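Local coordinates for protein inorganic polyphosphate/ATP-glucomannokinase (Arthrobacter sp., PDB 1WOQ) that transfers a phosphoryl group from inorganic polyphosphate or ATP to glucose and probably mannose, as a bacterial kinase of the ROK family, at residues E216-G221 and T239-A244; L201-F206 and L235-P240. All blocks are in the same frame, centred on the assembly; numbering follows the deposited sequence.

Contact 1: residues E216-G221 and T239-A244; sequences ELFIVG and TPIVPA
I241 holds CG1 anti to its backbone N (chi1 -178°) and runs on extended to CD1, which brings the chain across V220 and against F218 CB of the neighbouring strand. I241 CG1 lies 3.6 Å from F218 CB, and CD1 reaches V220 CG2, the methyl that V220 keeps beside its own backbone N. T239 turns CG2 rather than its hydroxyl to the strand; this methyl sits 3.7 Å from F218 CD1, the two side chains crossing at about a right angle, while OG1 is hydrogen-bonded to E210. F218, V220 and I241 thus share one face of the sheet. On the other face I219 directs CG2 at A244, 3.7 Å from its CB, and L217 bends its CD1 back over P240 and V242.

The backbones pair as parallel strands through four hydrogen bonds, in which residues 218 and 220 each give and accept one. F218 N binds P240 O, and V242 N returns to F218 O. V220 N then meets V242 O at 2.8 Å, and A244 N closes the ladder on V220 O. P243, having no N-H to give, stands opposite V220 and contributes a CA-H...O contact to V220 O.

Strand 241-243 is the outermost of a five-stranded mixed sheet, in the part of the actin-like ATPase fold that ROK kinases share. Strand 217-221 separates it from strand 143-149, whose L145 and I147 bond to I219. Helix 195-213 covers the F218, V220 and I241 face, its F206 ring edge-to-face with that of F218, whereas E131 of helix 123-134 touches I219 and A244 on the other.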
loop_
_atom_site.group_PDB
_atom_site.type_symbol
_atom_site.label_atom_id
_atom_site.label_comp_id
_atom_site.label_asym_id
_atom_site.label_seq_id
_atom_site.Cartn_x
_atom_site.Cartn_y
_atom_site.Cartn_z
ATOM N N GLU A 216 18.487 -2.751 6.525
ATOM C CA GLU A 216 19.384 -1.626 6.298
ATOM C C GLU A 216 18.618 -0.341 6.602
ATOM O O GLU A 216 19.206 0.675 6.980
ATOM C CB GLU A 216 19.831 -1.592 4.835
ATOM C CG GLU A 216 20.582 -2.826 4.361
ATOM C CD GLU A 216 21.842 -3.082 5.161
ATOM O OE1 GLU A 216 22.585 -2.110 5.423
ATOM O OE2 GLU A 216 22.092 -4.252 5.520
ATOM N N LEU A 217 17.299 -0.400 6.445
ATOM C CA LEU A 217 16.458 0.773 6.651
ATOM C C LEU A 217 14.990 0.421 6.855
ATOM O O LEU A 217 14.491 -0.555 6.303
ATOM C CB LEU A 217 16.566 1.694 5.427
ATOM C CG LEU A 217 15.707 2.960 5.352
ATOM C CD1 LEU A 217 16.231 3.976 6.351
ATOM C CD2 LEU A 217 15.748 3.542 3.936
ATOM N N PHE A 218 14.316 1.234 7.661
ATOM C CA PHE A 218 12.885 1.093 7.914
ATOM C C PHE A 218 12.286 2.355 7.306
ATOM O O PHE A 218 12.810 3.445 7.523
ATOM C CB PHE A 218 12.569 1.118 9.415
ATOM C CG PHE A 218 12.620 -0.223 10.089
ATOM C CD1 PHE A 218 13.360 -0.390 11.259
ATOM C CD2 PHE A 218 11.873 -1.296 9.610
ATOM C CE1 PHE A 218 13.354 -1.605 11.945
ATOM C CE2 PHE A 218 11.859 -2.514 10.292
ATOM C CZ PHE A 218 12.602 -2.666 11.462
ATOM N N ILE A 219 11.212 2.214 6.542
ATOM C CA ILE A 219 10.538 3.372 5.964
ATOM C C ILE A 219 9.104 3.271 6.466
ATOM O O ILE A 219 8.445 2.258 6.257
ATOM C CB ILE A 219 10.542 3.339 4.426
ATOM C CG1 ILE A 219 11.979 3.415 3.903
ATOM C CG2 ILE A 219 9.723 4.506 3.884
ATOM C CD1 ILE A 219 12.100 3.201 2.405
ATOM N N VAL A 220 8.630 4.309 7.145
ATOM C CA VAL A 220 7.281 4.284 7.685
ATOM C C VAL A 220 6.281 5.004 6.796
ATOM O O VAL A 220 6.399 6.206 6.553
ATOM C CB VAL A 220 7.241 4.899 9.099
ATOM C CG1 VAL A 220 5.829 4.803 9.666
ATOM C CG2 VAL A 220 8.236 4.175 10.007
ATOM N N GLY A 221 5.297 4.247 6.317
ATOM C CA GLY A 221 4.268 4.805 5.463
ATOM C C GLY A 221 2.915 4.823 6.149
ATOM O O GLY A 221 2.821 4.651 7.365
ATOM N N THR A 239 18.489 0.292 13.627
ATOM C CA THR A 239 18.182 0.544 12.220
ATOM C C THR A 239 17.671 1.958 11.978
ATOM O O THR A 239 16.795 2.437 12.692
ATOM C CB THR A 239 17.080 -0.417 11.720
ATOM O OG1 THR A 239 17.415 -1.760 12.081
ATOM C CG2 THR A 239 16.923 -0.318 10.206
ATOM N N PRO A 240 18.217 2.649 10.965
ATOM C CA PRO A 240 17.718 4.000 10.718
ATOM C C PRO A 240 16.257 3.875 10.297
ATOM O O PRO A 240 15.875 2.913 9.624
ATOM C CB PRO A 240 18.624 4.510 9.597
ATOM C CG PRO A 240 19.050 3.257 8.893
ATOM C CD PRO A 240 19.301 2.300 10.031
ATOM N N ILE A 241 15.437 4.833 10.706
ATOM C CA ILE A 241 14.022 4.783 10.374
ATOM C C ILE A 241 13.547 6.164 9.953
ATOM O O ILE A 241 13.750 7.152 10.662
ATOM C CB ILE A 241 13.204 4.237 11.580
ATOM C CG1 ILE A 241 11.720 4.148 11.217
ATOM C CG2 ILE A 241 13.434 5.108 12.817
ATOM C CD1 ILE A 241 10.909 3.286 12.179
ATOM N N VAL A 242 12.935 6.228 8.776
ATOM C CA VAL A 242 12.459 7.489 8.234
ATOM C C VAL A 242 11.061 7.367 7.646
ATOM O O VAL A 242 10.615 6.277 7.272
ATOM C CB VAL A 242 13.404 7.999 7.117
ATOM C CG1 VAL A 242 14.839 8.041 7.621
ATOM C CG2 VAL A 242 13.299 7.092 5.894
ATOM N N PRO A 243 10.341 8.490 7.564
ATOM C CA PRO A 243 8.995 8.428 6.995
ATOM C C PRO A 243 9.084 8.266 5.481
ATOM O O PRO A 243 10.090 8.630 4.864
ATOM C CB PRO A 243 8.390 9.766 7.407
ATOM C CG PRO A 243 9.581 10.677 7.405
ATOM C CD PRO A 243 10.629 9.834 8.095
ATOM N N ALA A 244 8.035 7.708 4.887
ATOM C CA ALA A 244 7.985 7.501 3.445
ATOM C C ALA A 244 7.899 8.833 2.701
ATOM O O ALA A 244 7.325 9.802 3.208
ATOM C CB ALA A 244 6.780 6.632 3.090
#

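Contact 2: residues L201-F206 and L235-P240; sequences LLQRYF and LRLRTP
Q203, on helix 195-213 of this actin-like ATPase fold, reaches across to L235, R236 and L237 in the loop that leads to the edge strand 241-243. Its CB rests 3.8 Å from L235 CD2, a methyl that also lies against the backbone N and CA of Q203. CG leaves anti to the backbone N (chi1 171°), and the bend at chi2 then swings the amide toward the loop, setting CD against the backbone N and O of R236. At the tip both polar atoms hold that backbone. OE1 accepts an almost straight bond from R236 N at 2.8 Å. NE2 donates a hydrogen bond to R236 O at 3.2 Å, from above that carbonyl's plane, though R236 O itself lies close to the amide plane of Q203. Gripped at both ends, the amide is fixed in rotation, and a residue in a segment with no regular helix or strand has its backbone N and O both bonded. NE2 also lies near L237 CD2, as the two side chains slide past each other in opposite directions.

About one turn on, F206 CB lies 3.6 Å from L237 CD1; L202, just before Q203, touches L235 CD2 with its CB. The side chain of R236 turns back from the helix. Its NH1 is hydrogen-bonded to P233 O and also donates to L235 O at 2.8 Å, with the latter oxygen 8° from the guanidinium plane.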
loop_
_atom_site.group_PDB
_atom_site.type_symbol
_atom_site.label_atom_id
_atom_site.label_comp_id
_atom_site.label_asym_id
_atom_site.label_seq_id
_atom_site.Cartn_x
_atom_site.Cartn_y
_atom_site.Cartn_z
ATOM N N LEU A 201 4.625 0.944 21.900
ATOM C CA LEU A 201 4.185 -0.150 21.045
ATOM C C LEU A 201 5.049 -0.255 19.791
ATOM O O LEU A 201 5.404 -1.355 19.363
ATOM C CB LEU A 201 2.723 0.054 20.639
ATOM C CG LEU A 201 1.667 -0.315 21.683
ATOM C CD1 LEU A 201 0.304 0.170 21.224
ATOM C CD2 LEU A 201 1.653 -1.825 21.880
ATOM N N LEU A 202 5.389 0.885 19.199
ATOM C CA LEU A 202 6.206 0.878 17.993
ATOM C C LEU A 202 7.641 0.460 18.296
ATOM O O LEU A 202 8.277 -0.197 17.477
ATOM C CB LEU A 202 6.187 2.253 17.316
ATOM C CG LEU A 202 4.814 2.708 16.809
ATOM C CD1 LEU A 202 4.966 4.029 16.076
ATOM C CD2 LEU A 202 4.220 1.656 15.875
ATOM N N GLN A 203 8.148 0.845 19.468
ATOM C CA GLN A 203 9.507 0.465 19.861
ATOM C C GLN A 203 9.564 -1.057 19.898
ATOM O O GLN A 203 10.519 -1.669 19.418
ATOM C CB GLN A 203 9.841 1.022 21.249
ATOM C CG GLN A 203 11.157 0.515 21.861
ATOM C CD GLN A 203 12.382 0.898 21.050
ATOM O OE1 GLN A 203 12.443 1.978 20.468
ATOM N NE2 GLN A 203 13.376 0.017 21.024
ATOM N N ARG A 204 8.529 -1.657 20.473
ATOM C CA ARG A 204 8.444 -3.109 20.573
ATOM C C ARG A 204 8.349 -3.745 19.194
ATOM O O ARG A 204 9.068 -4.704 18.896
ATOM C CB ARG A 204 7.222 -3.520 21.399
ATOM C CG ARG A 204 7.089 -5.027 21.603
ATOM C CD ARG A 204 8.280 -5.570 22.380
ATOM N NE ARG A 204 9.054 -6.548 21.622
ATOM C CZ ARG A 204 8.726 -7.830 21.485
ATOM N NH1 ARG A 204 7.631 -8.307 22.060
ATOM N NH2 ARG A 204 9.498 -8.636 20.772
ATOM N N TYR A 205 7.462 -3.217 18.357
ATOM C CA TYR A 205 7.269 -3.756 17.010
ATOM C C TYR A 205 8.526 -3.661 16.151
ATOM O O TYR A 205 9.001 -4.666 15.614
ATOM C CB TYR A 205 6.122 -3.031 16.296
ATOM C CG TYR A 205 5.836 -3.585 14.913
ATOM C CD1 TYR A 205 5.069 -4.739 14.749
ATOM C CD2 TYR A 205 6.374 -2.985 13.774
ATOM C CE1 TYR A 205 4.845 -5.285 13.479
ATOM C CE2 TYR A 205 6.158 -3.522 12.506
ATOM C CZ TYR A 205 5.395 -4.673 12.365
ATOM O OH TYR A 205 5.197 -5.221 11.113
ATOM N N PHE A 206 9.072 -2.455 16.017
ATOM C CA PHE A 206 10.258 -2.280 15.194
ATOM C C PHE A 206 11.500 -2.984 15.722
ATOM O O PHE A 206 12.296 -3.491 14.934
ATOM C CB PHE A 206 10.543 -0.793 14.961
ATOM C CG PHE A 206 9.594 -0.151 13.991
ATOM C CD1 PHE A 206 8.507 0.586 14.443
ATOM C CD2 PHE A 206 9.768 -0.320 12.619
ATOM C CE1 PHE A 206 7.602 1.147 13.541
ATOM C CE2 PHE A 206 8.871 0.236 11.710
ATOM C CZ PHE A 206 7.784 0.971 12.174
ATOM N N LEU A 235 11.995 6.520 19.516
ATOM C CA LEU A 235 12.500 5.170 19.321
ATOM C C LEU A 235 14.011 5.057 19.469
ATOM O O LEU A 235 14.750 6.012 19.229
ATOM C CB LEU A 235 12.071 4.645 17.945
ATOM C CG LEU A 235 10.564 4.693 17.671
ATOM C CD1 LEU A 235 10.274 4.092 16.295
ATOM C CD2 LEU A 235 9.816 3.929 18.751
ATOM N N ARG A 236 14.455 3.877 19.884
ATOM C CA ARG A 236 15.872 3.592 20.061
ATOM C C ARG A 236 16.151 2.290 19.326
ATOM O O ARG A 236 16.102 1.206 19.909
ATOM C CB ARG A 236 16.200 3.454 21.549
ATOM C CG ARG A 236 16.052 4.757 22.332
ATOM C CD ARG A 236 17.102 5.778 21.905
ATOM N NE ARG A 236 16.967 7.055 22.606
ATOM C CZ ARG A 236 16.048 7.973 22.327
ATOM N NH1 ARG A 236 15.170 7.771 21.354
ATOM N NH2 ARG A 236 16.007 9.102 23.021
ATOM N N LEU A 237 16.435 2.409 18.033
ATOM C CA LEU A 237 16.693 1.250 17.191
ATOM C C LEU A 237 18.096 1.268 16.609
ATOM O O LEU A 237 18.739 2.315 16.535
ATOM C CB LEU A 237 15.684 1.218 16.044
ATOM C CG LEU A 237 14.206 1.273 16.427
ATOM C CD1 LEU A 237 13.364 1.500 15.179
ATOM C CD2 LEU A 237 13.812 -0.014 17.131
ATOM N N ARG A 238 18.562 0.100 16.186
ATOM C CA ARG A 238 19.882 -0.010 15.585
ATOM C C ARG A 238 19.731 0.305 14.098
ATOM O O ARG A 238 20.707 0.568 13.403
ATOM C CB ARG A 238 20.425 -1.431 15.760
ATOM C CG ARG A 238 21.916 -1.571 15.486
ATOM C CD ARG A 238 22.732 -0.738 16.469
ATOM N NE ARG A 238 24.168 -0.977 16.354
ATOM C CZ ARG A 238 24.755 -2.149 16.584
ATOM N NH1 ARG A 238 26.069 -2.269 16.457
ATOM N NH2 ARG A 238 24.027 -3.200 16.939
ATOM N N THR A 239 18.489 0.292 13.627
ATOM C CA THR A 239 18.182 0.544 12.220
ATOM C C THR A 239 17.671 1.958 11.978
ATOM O O THR A 239 16.795 2.437 12.692
ATOM C CB THR A 239 17.080 -0.417 11.720
ATOM O OG1 THR A 239 17.415 -1.760 12.081
ATOM C CG2 THR A 239 16.923 -0.318 10.206
ATOM N N PRO A 240 18.217 2.649 10.965
ATOM C CA PRO A 240 17.718 4.000 10.718
ATOM C C PRO A 240 16.257 3.875 10.297
ATOM O O PRO A 240 15.875 2.913 9.624
ATOM C CB PRO A 240 18.624 4.510 9.597
ATOM C CG PRO A 240 19.050 3.257 8.893
ATOM C CD PRO A 240 19.301 2.300 10.031
#

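The centres of the two contacts lie 10 Å apart, on the same side of the chain's centre. Along the chain helix 195-213 comes first, then strand 217-221, and a segment without helix or strand leads through 235-240 into strand 241-243. Contact 2 fixes that segment to the helix just before contact 1 pairs its continuation with the sheet; both segment ranges include T239 and P240. F206 and L235 join the two: F206 CE2 packs 3.7 Å from I241 CD1 and F206 CZ against V220 CG2, while L235 CD1 also meets I241 CD1. Helix, loop and sheet edge are thereby packed together. G221, the last residue of strand 217-221, lies about 10 Å from the bound beta-D-glucopyranose (residue to ligand).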